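Local coordinates for protein putative PLP-dependent aminotransferase (Bacillus cereus ATCC 10987, PDB 3JU7) that probably acts as a pyridoxal phosphate-dependent aminotransferase of the DegT/DnrJ/EryC1 family and also binds calcium, at residues A[64-69]-A[157-162]; A[83-88]-A[338-343]; A[103-108]-A[120-125]; A[173-176]-A[182-185]. All blocks are in the same frame, centred on the assembly; numbering follows the deposited sequence.

Interaction 1 of 4, residues A[64-69]-A[157-162]; sequences LGLMAA and PVVVDA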
loop_
_atom_site.group_PDB
_atom_site.type_symbol
_atom_site.label_atom_id
_atom_site.label_comp_id
_atom_site.label_asym_id
_atom_site.label_seq_id
_atom_site.Cartn_x
_atom_site.Cartn_y
_atom_site.Cartn_z
ATOM N N LEU A 64 -1.571 0.908 5.863
ATOM C CA LEU A 64 -1.910 2.093 5.051
ATOM C C LEU A 64 -3.250 2.715 5.474
ATOM O O LEU A 64 -3.433 3.926 5.427
ATOM C CB LEU A 64 -1.990 1.723 3.587
ATOM C CG LEU A 64 -0.690 1.187 2.992
ATOM C CD1 LEU A 64 -1.046 0.539 1.651
ATOM C CD2 LEU A 64 0.388 2.289 2.880
ATOM N N GLY A 65 -4.176 1.892 5.909
ATOM C CA GLY A 65 -5.423 2.421 6.434
ATOM C C GLY A 65 -5.151 3.222 7.707
ATOM O O GLY A 65 -5.730 4.295 7.923
ATOM N N LEU A 66 -4.281 2.700 8.571
ATOM C CA LEU A 66 -3.939 3.414 9.783
ATOM C C LEU A 66 -3.393 4.774 9.392
ATOM O O LEU A 66 -3.843 5.821 9.940
ATOM C CB LEU A 66 -2.952 2.628 10.683
ATOM C CG LEU A 66 -3.619 1.620 11.625
ATOM C CD1 LEU A 66 -2.620 0.592 12.154
ATOM C CD2 LEU A 66 -4.291 2.351 12.783
HETATM N N MSE A 67 -2.451 4.758 8.448
HETATM C CA MSE A 67 -1.776 5.982 7.980
HETATM C C MSE A 67 -2.762 7.013 7.438
HETATM O O MSE A 67 -2.711 8.190 7.809
HETATM C CB MSE A 67 -0.686 5.640 6.949
HETATM C CG MSE A 67 0.549 4.961 7.594
HETATM SE SE MSE A 67 1.645 4.086 6.255
HETATM C CE MSE A 67 2.220 5.598 5.417
ATOM N N ALA A 68 -3.682 6.554 6.595
ATOM C CA ALA A 68 -4.675 7.420 5.990
ATOM C C ALA A 68 -5.525 8.066 7.097
ATOM O O ALA A 68 -5.699 9.313 7.141
ATOM C CB ALA A 68 -5.575 6.624 5.091
ATOM N N ALA A 69 -6.046 7.202 7.977
ATOM C CA ALA A 69 -6.954 7.608 9.055
ATOM C C ALA A 69 -6.306 8.623 10.022
ATOM O O ALA A 69 -6.890 9.651 10.313
ATOM C CB ALA A 69 -7.510 6.387 9.802
ATOM N N PRO A 157 -9.506 13.222 18.609
ATOM C CA PRO A 157 -9.685 12.195 17.593
ATOM C C PRO A 157 -9.144 10.820 17.984
ATOM O O PRO A 157 -8.054 10.708 18.516
ATOM C CB PRO A 157 -8.891 12.738 16.371
ATOM C CG PRO A 157 -8.008 13.743 16.871
ATOM C CD PRO A 157 -8.571 14.271 18.165
ATOM N N VAL A 158 -9.915 9.785 17.666
ATOM C CA VAL A 158 -9.557 8.404 17.960
ATOM C C VAL A 158 -9.660 7.547 16.706
ATOM O O VAL A 158 -10.656 7.593 15.981
ATOM C CB VAL A 158 -10.509 7.805 18.970
ATOM C CG1 VAL A 158 -10.151 6.337 19.191
ATOM C CG2 VAL A 158 -10.562 8.682 20.247
ATOM N N VAL A 159 -8.595 6.808 16.438
ATOM C CA VAL A 159 -8.559 5.849 15.372
ATOM C C VAL A 159 -8.169 4.567 16.073
ATOM O O VAL A 159 -7.053 4.448 16.674
ATOM C CB VAL A 159 -7.531 6.196 14.273
ATOM C CG1 VAL A 159 -7.308 4.974 13.393
ATOM C CG2 VAL A 159 -7.967 7.427 13.437
ATOM N N VAL A 160 -9.073 3.601 15.982
ATOM C CA VAL A 160 -8.914 2.316 16.690
ATOM C C VAL A 160 -8.271 1.283 15.779
ATOM O O VAL A 160 -8.814 0.995 14.689
ATOM C CB VAL A 160 -10.273 1.780 17.154
ATOM C CG1 VAL A 160 -10.133 0.362 17.744
ATOM C CG2 VAL A 160 -10.928 2.768 18.140
ATOM N N ASP A 161 -7.091 0.799 16.182
ATOM C CA ASP A 161 -6.457 -0.360 15.541
ATOM C C ASP A 161 -7.129 -1.651 16.029
ATOM O O ASP A 161 -6.883 -2.129 17.123
ATOM C CB ASP A 161 -4.952 -0.388 15.832
ATOM C CG ASP A 161 -4.213 -1.497 15.089
ATOM O OD1 ASP A 161 -4.844 -2.489 14.665
ATOM O OD2 ASP A 161 -2.969 -1.404 14.962
ATOM N N ALA A 162 -7.979 -2.201 15.183
ATOM C CA ALA A 162 -8.663 -3.452 15.415
ATOM C C ALA A 162 -8.229 -4.415 14.309
ATOM O O ALA A 162 -9.038 -5.175 13.793
ATOM C CB ALA A 162 -10.197 -3.223 15.388
#

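Interaction 2 of 4, residues A[83-88]-A[338-343]; sequences MPSFTF and TRTNKI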
loop_
_atom_site.group_PDB
_atom_site.type_symbol
_atom_site.label_atom_id
_atom_site.label_comp_id
_atom_site.label_asym_id
_atom_site.label_seq_id
_atom_site.Cartn_x
_atom_site.Cartn_y
_atom_site.Cartn_z
HETATM N N MSE A 83 -0.869 5.912 22.411
HETATM C CA MSE A 83 -1.202 4.532 22.085
HETATM C C MSE A 83 -0.518 3.592 23.067
HETATM O O MSE A 83 0.409 3.962 23.755
HETATM C CB MSE A 83 -0.739 4.187 20.663
HETATM C CG MSE A 83 0.774 4.363 20.486
HETATM SE SE MSE A 83 1.464 3.942 18.726
HETATM C CE MSE A 83 0.520 5.255 17.675
ATOM N N PRO A 84 -0.955 2.349 23.104
ATOM C CA PRO A 84 -0.219 1.377 23.897
ATOM C C PRO A 84 1.121 1.020 23.264
ATOM O O PRO A 84 1.275 1.159 22.042
ATOM C CB PRO A 84 -1.139 0.168 23.874
ATOM C CG PRO A 84 -1.856 0.297 22.548
ATOM C CD PRO A 84 -2.166 1.768 22.489
ATOM N N SER A 85 2.083 0.597 24.093
ATOM C CA SER A 85 3.320 -0.032 23.624
ATOM C C SER A 85 3.006 -1.478 23.232
ATOM O O SER A 85 3.555 -2.031 22.256
ATOM C CB SER A 85 4.372 -0.025 24.738
ATOM O OG SER A 85 5.510 -0.788 24.386
ATOM N N PHE A 86 2.087 -2.081 23.976
ATOM C CA PHE A 86 1.725 -3.478 23.759
ATOM C C PHE A 86 0.820 -3.577 22.532
ATOM O O PHE A 86 -0.399 -3.686 22.639
ATOM C CB PHE A 86 1.068 -4.040 25.023
ATOM C CG PHE A 86 0.858 -5.532 25.004
ATOM C CD1 PHE A 86 1.893 -6.396 25.329
ATOM C CD2 PHE A 86 -0.394 -6.070 24.718
ATOM C CE1 PHE A 86 1.706 -7.774 25.337
ATOM C CE2 PHE A 86 -0.603 -7.461 24.740
ATOM C CZ PHE A 86 0.460 -8.313 25.042
ATOM N N THR A 87 1.441 -3.514 21.361
ATOM C CA THR A 87 0.727 -3.582 20.084
ATOM C C THR A 87 1.723 -4.038 19.016
ATOM O O THR A 87 2.905 -4.165 19.287
ATOM C CB THR A 87 0.096 -2.213 19.692
ATOM O OG1 THR A 87 -0.727 -2.364 18.525
ATOM C CG2 THR A 87 1.207 -1.153 19.428
ATOM N N PHE A 88 1.232 -4.308 17.810
ATOM C CA PHE A 88 2.082 -4.685 16.699
ATOM C C PHE A 88 2.779 -3.401 16.192
ATOM O O PHE A 88 2.224 -2.324 16.293
ATOM C CB PHE A 88 1.246 -5.331 15.615
ATOM C CG PHE A 88 2.053 -5.912 14.463
ATOM C CD1 PHE A 88 2.856 -7.019 14.658
ATOM C CD2 PHE A 88 1.904 -5.427 13.175
ATOM C CE1 PHE A 88 3.581 -7.559 13.630
ATOM C CE2 PHE A 88 2.611 -5.982 12.146
ATOM C CZ PHE A 88 3.460 -7.061 12.382
ATOM N N THR A 338 5.018 -0.156 33.808
ATOM C CA THR A 338 5.219 -1.345 34.660
ATOM C C THR A 338 4.328 -2.542 34.297
ATOM O O THR A 338 4.783 -3.680 34.295
ATOM C CB THR A 338 5.040 -1.011 36.150
ATOM O OG1 THR A 338 6.053 -0.075 36.552
ATOM C CG2 THR A 338 5.126 -2.281 36.990
ATOM N N ARG A 339 3.064 -2.302 33.990
ATOM C CA ARG A 339 2.182 -3.414 33.619
ATOM C C ARG A 339 2.522 -4.005 32.248
ATOM O O ARG A 339 2.510 -5.248 32.074
ATOM C CB ARG A 339 0.723 -2.990 33.699
ATOM C CG ARG A 339 0.323 -2.695 35.111
ATOM C CD ARG A 339 -1.027 -2.035 35.214
ATOM N NE ARG A 339 -1.026 -0.623 34.817
ATOM C CZ ARG A 339 -2.122 0.137 34.789
ATOM N NH1 ARG A 339 -3.300 -0.370 35.112
ATOM N NH2 ARG A 339 -2.055 1.392 34.424
ATOM N N THR A 340 2.829 -3.128 31.281
ATOM C CA THR A 340 3.213 -3.572 29.928
ATOM C C THR A 340 4.438 -4.472 30.047
ATOM O O THR A 340 4.504 -5.532 29.451
ATOM C CB THR A 340 3.502 -2.356 28.968
ATOM O OG1 THR A 340 2.386 -1.441 28.984
ATOM C CG2 THR A 340 3.705 -2.809 27.519
ATOM N N ASN A 341 5.392 -4.070 30.867
ATOM C CA ASN A 341 6.594 -4.879 31.061
ATOM C C ASN A 341 6.275 -6.243 31.631
ATOM O O ASN A 341 6.805 -7.272 31.192
ATOM C CB ASN A 341 7.613 -4.163 31.966
ATOM C CG ASN A 341 8.229 -2.961 31.276
ATOM O OD1 ASN A 341 8.121 -2.819 30.048
ATOM N ND2 ASN A 341 8.885 -2.094 32.045
ATOM N N LYS A 342 5.409 -6.248 32.620
ATOM C CA LYS A 342 5.036 -7.485 33.253
ATOM C C LYS A 342 4.333 -8.411 32.246
ATOM O O LYS A 342 4.707 -9.577 32.113
ATOM C CB LYS A 342 4.162 -7.205 34.494
ATOM C CG LYS A 342 3.578 -8.435 35.150
ATOM C CD LYS A 342 4.638 -9.386 35.658
ATOM C CE LYS A 342 5.255 -8.901 36.928
ATOM N NZ LYS A 342 4.225 -9.024 38.020
ATOM N N ILE A 343 3.331 -7.897 31.536
ATOM C CA ILE A 343 2.595 -8.723 30.566
ATOM C C ILE A 343 3.529 -9.215 29.446
ATOM O O ILE A 343 3.331 -10.278 28.886
ATOM C CB ILE A 343 1.392 -7.941 29.972
ATOM C CG1 ILE A 343 0.340 -7.700 31.063
ATOM C CG2 ILE A 343 0.749 -8.681 28.750
ATOM C CD1 ILE A 343 -0.205 -8.995 31.736
HETATM O O HOH W 1 1.412 -0.172 26.771
#

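Interaction 3 of 4, residues A[103-108]-A[120-125]; sequences YFIDIS and WDKIEE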
loop_
_atom_site.group_PDB
_atom_site.type_symbol
_atom_site.label_atom_id
_atom_site.label_comp_id
_atom_site.label_asym_id
_atom_site.label_seq_id
_atom_site.Cartn_x
_atom_site.Cartn_y
_atom_site.Cartn_z
ATOM N N TYR A 103 3.497 8.282 21.832
ATOM C CA TYR A 103 3.605 8.506 23.276
ATOM C C TYR A 103 2.919 7.314 23.954
ATOM O O TYR A 103 1.674 7.180 23.916
ATOM C CB TYR A 103 2.923 9.798 23.675
ATOM C CG TYR A 103 3.358 10.367 25.032
ATOM C CD1 TYR A 103 3.230 9.634 26.216
ATOM C CD2 TYR A 103 3.903 11.642 25.111
ATOM C CE1 TYR A 103 3.606 10.175 27.434
ATOM C CE2 TYR A 103 4.293 12.178 26.326
ATOM C CZ TYR A 103 4.143 11.446 27.471
ATOM O OH TYR A 103 4.557 12.022 28.647
ATOM N N PHE A 104 3.722 6.430 24.555
ATOM C CA PHE A 104 3.180 5.155 25.002
ATOM C C PHE A 104 2.503 5.233 26.382
ATOM O O PHE A 104 3.034 5.854 27.324
ATOM C CB PHE A 104 4.261 4.082 25.008
ATOM C CG PHE A 104 4.862 3.792 23.669
ATOM C CD1 PHE A 104 4.096 3.239 22.646
ATOM C CD2 PHE A 104 6.199 4.033 23.429
ATOM C CE1 PHE A 104 4.660 2.944 21.420
ATOM C CE2 PHE A 104 6.762 3.743 22.198
ATOM C CZ PHE A 104 5.988 3.209 21.194
ATOM N N ILE A 105 1.348 4.556 26.481
ATOM C CA ILE A 105 0.487 4.541 27.655
ATOM C C ILE A 105 0.396 3.077 28.146
ATOM O O ILE A 105 0.108 2.143 27.349
ATOM C CB ILE A 105 -0.946 5.059 27.272
ATOM C CG1 ILE A 105 -0.872 6.413 26.542
ATOM C CG2 ILE A 105 -1.959 5.092 28.496
ATOM C CD1 ILE A 105 -0.170 7.536 27.279
ATOM N N ASP A 106 0.567 2.882 29.458
ATOM C CA ASP A 106 0.453 1.553 30.060
ATOM C C ASP A 106 -0.918 0.879 29.851
ATOM O O ASP A 106 -1.933 1.553 29.605
ATOM C CB ASP A 106 0.701 1.644 31.546
ATOM C CG ASP A 106 1.388 0.416 32.091
ATOM O OD1 ASP A 106 1.892 -0.420 31.281
ATOM O OD2 ASP A 106 1.461 0.331 33.334
ATOM N N ILE A 107 -0.939 -0.444 29.985
ATOM C CA ILE A 107 -2.179 -1.230 29.807
ATOM C C ILE A 107 -2.695 -1.768 31.165
ATOM O O ILE A 107 -1.947 -1.846 32.129
ATOM C CB ILE A 107 -1.949 -2.427 28.826
ATOM C CG1 ILE A 107 -0.748 -3.313 29.254
ATOM C CG2 ILE A 107 -1.681 -1.932 27.398
ATOM C CD1 ILE A 107 -0.744 -4.700 28.580
ATOM N N SER A 108 -3.976 -2.126 31.224
ATOM C CA SER A 108 -4.499 -2.888 32.332
ATOM C C SER A 108 -3.921 -4.300 32.323
ATOM O O SER A 108 -3.741 -4.904 31.277
ATOM C CB SER A 108 -6.018 -2.922 32.294
ATOM O OG SER A 108 -6.516 -1.611 32.551
ATOM N N TRP A 120 -6.471 9.382 30.125
ATOM C CA TRP A 120 -7.160 10.651 30.463
ATOM C C TRP A 120 -6.237 11.630 31.175
ATOM O O TRP A 120 -6.176 12.821 30.862
ATOM C CB TRP A 120 -8.352 10.379 31.387
ATOM C CG TRP A 120 -9.704 10.394 30.749
ATOM C CD1 TRP A 120 -10.773 11.169 31.120
ATOM C CD2 TRP A 120 -10.148 9.605 29.640
ATOM N NE1 TRP A 120 -11.853 10.906 30.310
ATOM C CE2 TRP A 120 -11.496 9.948 29.395
ATOM C CE3 TRP A 120 -9.538 8.647 28.827
ATOM C CZ2 TRP A 120 -12.240 9.365 28.371
ATOM C CZ3 TRP A 120 -10.278 8.066 27.818
ATOM C CH2 TRP A 120 -11.612 8.428 27.597
ATOM N N ASP A 121 -5.513 11.136 32.165
ATOM C CA ASP A 121 -4.645 12.033 32.896
ATOM C C ASP A 121 -3.653 12.595 31.929
ATOM O O ASP A 121 -3.355 13.794 31.958
ATOM C CB ASP A 121 -3.955 11.327 34.070
ATOM C CG ASP A 121 -4.914 11.015 35.222
ATOM O OD1 ASP A 121 -6.079 11.466 35.222
ATOM O OD2 ASP A 121 -4.492 10.308 36.154
ATOM N N LYS A 122 -3.169 11.749 31.030
ATOM C CA LYS A 122 -2.155 12.192 30.069
ATOM C C LYS A 122 -2.726 13.174 29.038
ATOM O O LYS A 122 -2.070 14.144 28.658
ATOM C CB LYS A 122 -1.478 10.987 29.398
ATOM C CG LYS A 122 -0.278 11.337 28.510
ATOM C CD LYS A 122 0.809 12.136 29.246
ATOM C CE LYS A 122 1.465 11.302 30.264
ATOM N NZ LYS A 122 2.552 12.037 31.017
ATOM N N ILE A 123 -3.948 12.935 28.573
ATOM C CA ILE A 123 -4.601 13.905 27.692
ATOM C C ILE A 123 -4.688 15.256 28.411
ATOM O O ILE A 123 -4.341 16.315 27.852
ATOM C CB ILE A 123 -5.971 13.454 27.274
ATOM C CG1 ILE A 123 -5.845 12.263 26.316
ATOM C CG2 ILE A 123 -6.714 14.623 26.617
ATOM C CD1 ILE A 123 -7.157 11.581 25.979
ATOM N N GLU A 124 -5.092 15.216 29.677
ATOM C CA GLU A 124 -5.214 16.446 30.480
ATOM C C GLU A 124 -3.895 17.177 30.684
ATOM O O GLU A 124 -3.856 18.408 30.758
ATOM C CB GLU A 124 -5.834 16.152 31.842
ATOM C CG GLU A 124 -6.346 17.411 32.528
ATOM C CD GLU A 124 -6.702 17.183 33.972
ATOM O OE1 GLU A 124 -7.136 16.055 34.314
ATOM O OE2 GLU A 124 -6.538 18.141 34.764
ATOM N N GLU A 125 -2.821 16.411 30.795
ATOM C CA GLU A 125 -1.497 16.987 30.981
ATOM C C GLU A 125 -0.955 17.563 29.673
ATOM O O GLU A 125 -0.356 18.628 29.678
ATOM C CB GLU A 125 -0.538 15.922 31.529
ATOM C CG GLU A 125 0.925 16.371 31.642
ATOM C CD GLU A 125 1.910 15.208 31.755
ATOM O OE1 GLU A 125 1.500 14.092 32.167
ATOM O OE2 GLU A 125 3.106 15.425 31.433
#

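Interaction 4 of 4, residues A[173-176]-A[182-185]; sequences MHYG and MIIY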
loop_
_atom_site.group_PDB
_atom_site.type_symbol
_atom_site.label_atom_id
_atom_site.label_comp_id
_atom_site.label_asym_id
_atom_site.label_seq_id
_atom_site.Cartn_x
_atom_site.Cartn_y
_atom_site.Cartn_z
HETATM N N MSE A 173 -23.866 -7.644 17.654
HETATM C CA MSE A 173 -23.381 -6.401 17.099
HETATM C C MSE A 173 -21.941 -6.600 16.684
HETATM O O MSE A 173 -21.171 -7.246 17.405
HETATM C CB MSE A 173 -23.517 -5.281 18.124
HETATM C CG MSE A 173 -22.475 -4.181 18.030
HETATM SE SE MSE A 173 -22.952 -2.724 19.186
HETATM C CE MSE A 173 -21.200 -2.176 19.726
ATOM N N HIS A 174 -21.580 -6.039 15.523
ATOM C CA HIS A 174 -20.217 -6.122 15.047
ATOM C C HIS A 174 -19.353 -5.107 15.797
ATOM O O HIS A 174 -19.784 -3.992 16.071
ATOM C CB HIS A 174 -20.132 -5.899 13.545
ATOM C CG HIS A 174 -18.763 -6.136 12.986
ATOM N ND1 HIS A 174 -17.858 -5.122 12.789
ATOM C CD2 HIS A 174 -18.137 -7.275 12.613
ATOM C CE1 HIS A 174 -16.735 -5.624 12.312
ATOM N NE2 HIS A 174 -16.880 -6.930 12.196
ATOM N N TYR A 175 -18.130 -5.503 16.113
ATOM C CA TYR A 175 -17.210 -4.627 16.797
ATOM C C TYR A 175 -17.012 -3.328 16.031
ATOM O O TYR A 175 -16.664 -3.378 14.850
ATOM C CB TYR A 175 -15.845 -5.288 16.958
ATOM C CG TYR A 175 -14.963 -4.397 17.769
ATOM C CD1 TYR A 175 -15.106 -4.353 19.142
ATOM C CD2 TYR A 175 -14.059 -3.537 17.175
ATOM C CE1 TYR A 175 -14.359 -3.525 19.910
ATOM C CE2 TYR A 175 -13.280 -2.675 17.960
ATOM C CZ TYR A 175 -13.453 -2.681 19.333
ATOM O OH TYR A 175 -12.729 -1.860 20.169
ATOM N N GLY A 176 -17.229 -2.204 16.728
ATOM C CA GLY A 176 -17.028 -0.850 16.211
ATOM C C GLY A 176 -18.284 -0.112 15.744
ATOM O O GLY A 176 -18.224 1.066 15.362
HETATM N N MSE A 182 -12.656 6.344 13.686
HETATM C CA MSE A 182 -12.400 5.363 12.643
HETATM C C MSE A 182 -11.886 4.078 13.256
HETATM O O MSE A 182 -11.218 4.112 14.290
HETATM C CB MSE A 182 -11.407 5.915 11.633
HETATM C CG MSE A 182 -12.123 6.760 10.643
HETATM SE SE MSE A 182 -11.126 7.732 9.345
HETATM C CE MSE A 182 -12.653 7.805 8.148
ATOM N N ILE A 183 -12.266 2.962 12.634
ATOM C CA ILE A 183 -11.779 1.633 12.999
ATOM C C ILE A 183 -11.062 1.026 11.789
ATOM O O ILE A 183 -11.594 1.010 10.677
ATOM C CB ILE A 183 -12.933 0.729 13.495
ATOM C CG1 ILE A 183 -13.789 1.547 14.498
ATOM C CG2 ILE A 183 -12.380 -0.536 14.050
ATOM C CD1 ILE A 183 -14.332 0.871 15.671
ATOM N N ILE A 184 -9.840 0.568 12.019
ATOM C CA ILE A 184 -9.033 -0.105 11.021
ATOM C C ILE A 184 -8.995 -1.621 11.287
ATOM O O ILE A 184 -8.792 -2.069 12.397
ATOM C CB ILE A 184 -7.574 0.409 11.017
ATOM C CG1 ILE A 184 -7.498 1.964 11.006
ATOM C CG2 ILE A 184 -6.832 -0.199 9.859
ATOM C CD1 ILE A 184 -8.599 2.690 10.183
ATOM N N TYR A 185 -9.238 -2.399 10.241
ATOM C CA TYR A 185 -9.197 -3.824 10.306
ATOM C C TYR A 185 -8.311 -4.310 9.180
ATOM O O TYR A 185 -8.211 -3.670 8.107
ATOM C CB TYR A 185 -10.582 -4.461 10.073
ATOM C CG TYR A 185 -11.732 -3.982 10.894
ATOM C CD1 TYR A 185 -12.089 -4.597 12.095
ATOM C CD2 TYR A 185 -12.580 -2.981 10.400
ATOM C CE1 TYR A 185 -13.237 -4.138 12.861
ATOM C CE2 TYR A 185 -13.687 -2.533 11.123
ATOM C CZ TYR A 185 -14.025 -3.096 12.359
ATOM O OH TYR A 185 -15.183 -2.617 13.023
#

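Interaction 1 of 4, residues A[64-69]-A[157-162]
The carboxylate of Asp161 carries a methyl of Leu66 over one face. Leu66 CD1 sits well out of the carboxylate plane, displaced toward one oxygen, so that it is 3.5 Å from Asp161 OD2 and 3.9 Å from Asp161 CG. The oxygens are engaged by other partners: OD2 is hydrogen-bonded to Thr91 and to pyridine atom N1 of the cofactor-bearing lysine at position 191, while OD1 takes the backbone N-H of Ala163. With CG anti to the backbone N (chi1 -175°), Asp161 presents this face to helix 62-73, and the two side chains cross at about a right angle.

The remainder is purely apolar. Leu66 CD2, the other branch, lies 4.0 Å from Val159 CG1. Val159 turns both methyls to the helix, and they straddle Ala69 CB, which is 3.8 Å from Val159 CG2 and 3.9 Å from Val159 CG1. The local helix and strand axes run nearly antiparallel, at 166°, and approach to 9.5 Å; the small Ala69 brings its CA within 6.8 Å of the CA of Val159.

All four residues are buried. The aspartate that meets the pyridine nitrogen in fold-type I PLP enzymes is thus backed by hydrocarbon on one face and held by three bonds at its oxygens, an arrangement that would limit rotation of the carboxylate.

Interaction 2 of 4, residues A[83-88]-A[338-343]
This is a buried, mainly apolar contact with one water bridge, joining the turn that follows strand 80-84 to helix 338-346, some 250 residues further along the chain. Phe86 and Thr340 carry most of it. Thr340 places CG2 anti to its backbone N, which directs that methyl at the turn: it lies 3.8 Å from Phe86 CB and 4.0 Å from Ser85 CB. One helical turn on, Ile343 offers its short branch, with CG2 3.7 Å from both Phe86 CE1 and Phe86 CZ. The approach to the ring is oblique, and the long branch of Ile343 leads away from it.

Phe86 is the centre of an inverse gamma turn, closed by a weak bond from Thr87 N to Ser85 O; its ring, extended from the turn at chi1 -170°, runs at about a right angle to Ile343. The polar branch of Thr340 is used separately. A water accepts from Ser85 N at 2.9 Å and donates to Thr340 OG1 at 2.7 Å, linking turn and helix. The same hydroxyl is also hydrogen-bonded to Asp106 OD1, so two partners grip it and probably fix the threonine's rotation.

Around the contact, Ser85 OG bonds to His324, and Phe319 meets the Phe86 ring edge-to-face. Helix 338-346 is further tied by a salt bridge from Arg339 to Asp106, just past the neighbouring strand 101-105, while strand 80-84 lies between strands 101-105 and 130-133.

Interaction 3 of 4, residues A[103-108]-A[120-125]
Lys122 curls across the phenol end of Tyr103 and delivers its ammonium there: NZ donates to Tyr103 OH at 3.1 Å. The packed part is aliphatic and inward. Lys122 CE is 3.7 Å from Tyr103 CE1, and Lys122 CD is 3.8 Å from Tyr103 CZ, so the methylenes reach the ring obliquely, the two side chains crossing at about a right angle. Bends at chi2 (56°) and chi3 (68°) curl the lysine enough for CD, CE and NZ all to meet the same tyrosine. Nearer the lysine backbone, Lys122 CG rests 4.0 Å from Ile105 CD1.

The outer side is polar and looser. Lys122 is only partly exposed, but its second partner, Glu125, is exposed and hardly touches strand 101-105. Lys122 NZ makes a salt bridge to Glu125 OE1 at 2.6 Å, meeting the carboxylate on its syn side, 34° out of the plane. This charged partner, one turn along the same helix, would help hold NZ beside the phenol oxygen. On the strand side the Tyr103 ring is also met edge-to-face by Tyr80.

Only 131 Å² is buried in all, consistent with one lysine bridging two side chains. Strand 101-105, helix 116-126 and parallel strand 130-133 form a beta-alpha-beta crossover that passes strand 80-84, as in the large domain of fold-type I aminotransferases.

Interaction 4 of 4, residues A[173-176]-A[182-185]
Tyr185, Ile183 and Tyr175 bury the most surface here. Tyr185 puts its phenol against the backbone of 173-176: OH donates to Tyr175 O, which lies at the ring edge and in its plane. The modelled length is 2.5 Å between Tyr185 OH and Tyr175 O, very short, so its exact value is doubtful although the pairing is clear. Torsion chi1 of -52° sets Tyr185 CG anti to its carbonyl carbon and sends the ring across to the turn.

Ile183, two residues back on the same strand, also points at the turn. Its CG2 methyl lies 3.5 Å above one face of the Tyr185 ring, toward the rim, while its CD1 methyl reaches 4.3 Å from Tyr175 CE2. CD1 is also modelled unusually close to Gly176 CA, with chi2 away from a staggered value, so that detail is uncertain. Gly176 has a positive phi of 100°, and its CA faces Ile183 CD1 and Tyr185 OH with no side chain between.

His174 completes the packing: CE1 lies 3.5 Å from Tyr185 OH, which sits near the imidazole plane at its edge. The two rings meet obliquely, planes at 56°. His174 NE2 is bonded to Gly167 N, His174 stacks with Phe49, and Phe166 meets both His174 and Tyr185 edge-to-face. Tyr175 OH is bonded to Met143 O.

A buried phenol therefore meets a buried carbonyl within an aromatic cluster, tying the turn after strand 173-174 side-on to sheet strand 182-186 by one polar bond and apolar contacts.

How the interactions relate
Interactions 1 and 4 touch, their centres 11 Å apart, through backbone bonds of neighbouring strands 159-161 and 182-186. Interactions 2 and 3, 12 Å apart, likewise share neighbouring strands 80-84 and 101-105. Centres of interactions 1 and 2 are 19 Å apart; helix 62-73 leads on to strand 80-84, and Val159 bonds to Val133 on strand 130-133, joining the two groups of strands. The combined order 101-105, 80-84, 130-133, 159-161, 182-186, 199-203, 55-59 is that of the fold-type I aminotransferase sheet. Segments of interactions 1 and 2 alternate along the chain, and interaction 3 is nested inside both; interaction 2 also encloses interaction 4, and its closing segment, helix 338-346, packs on the turn after strand 80-84.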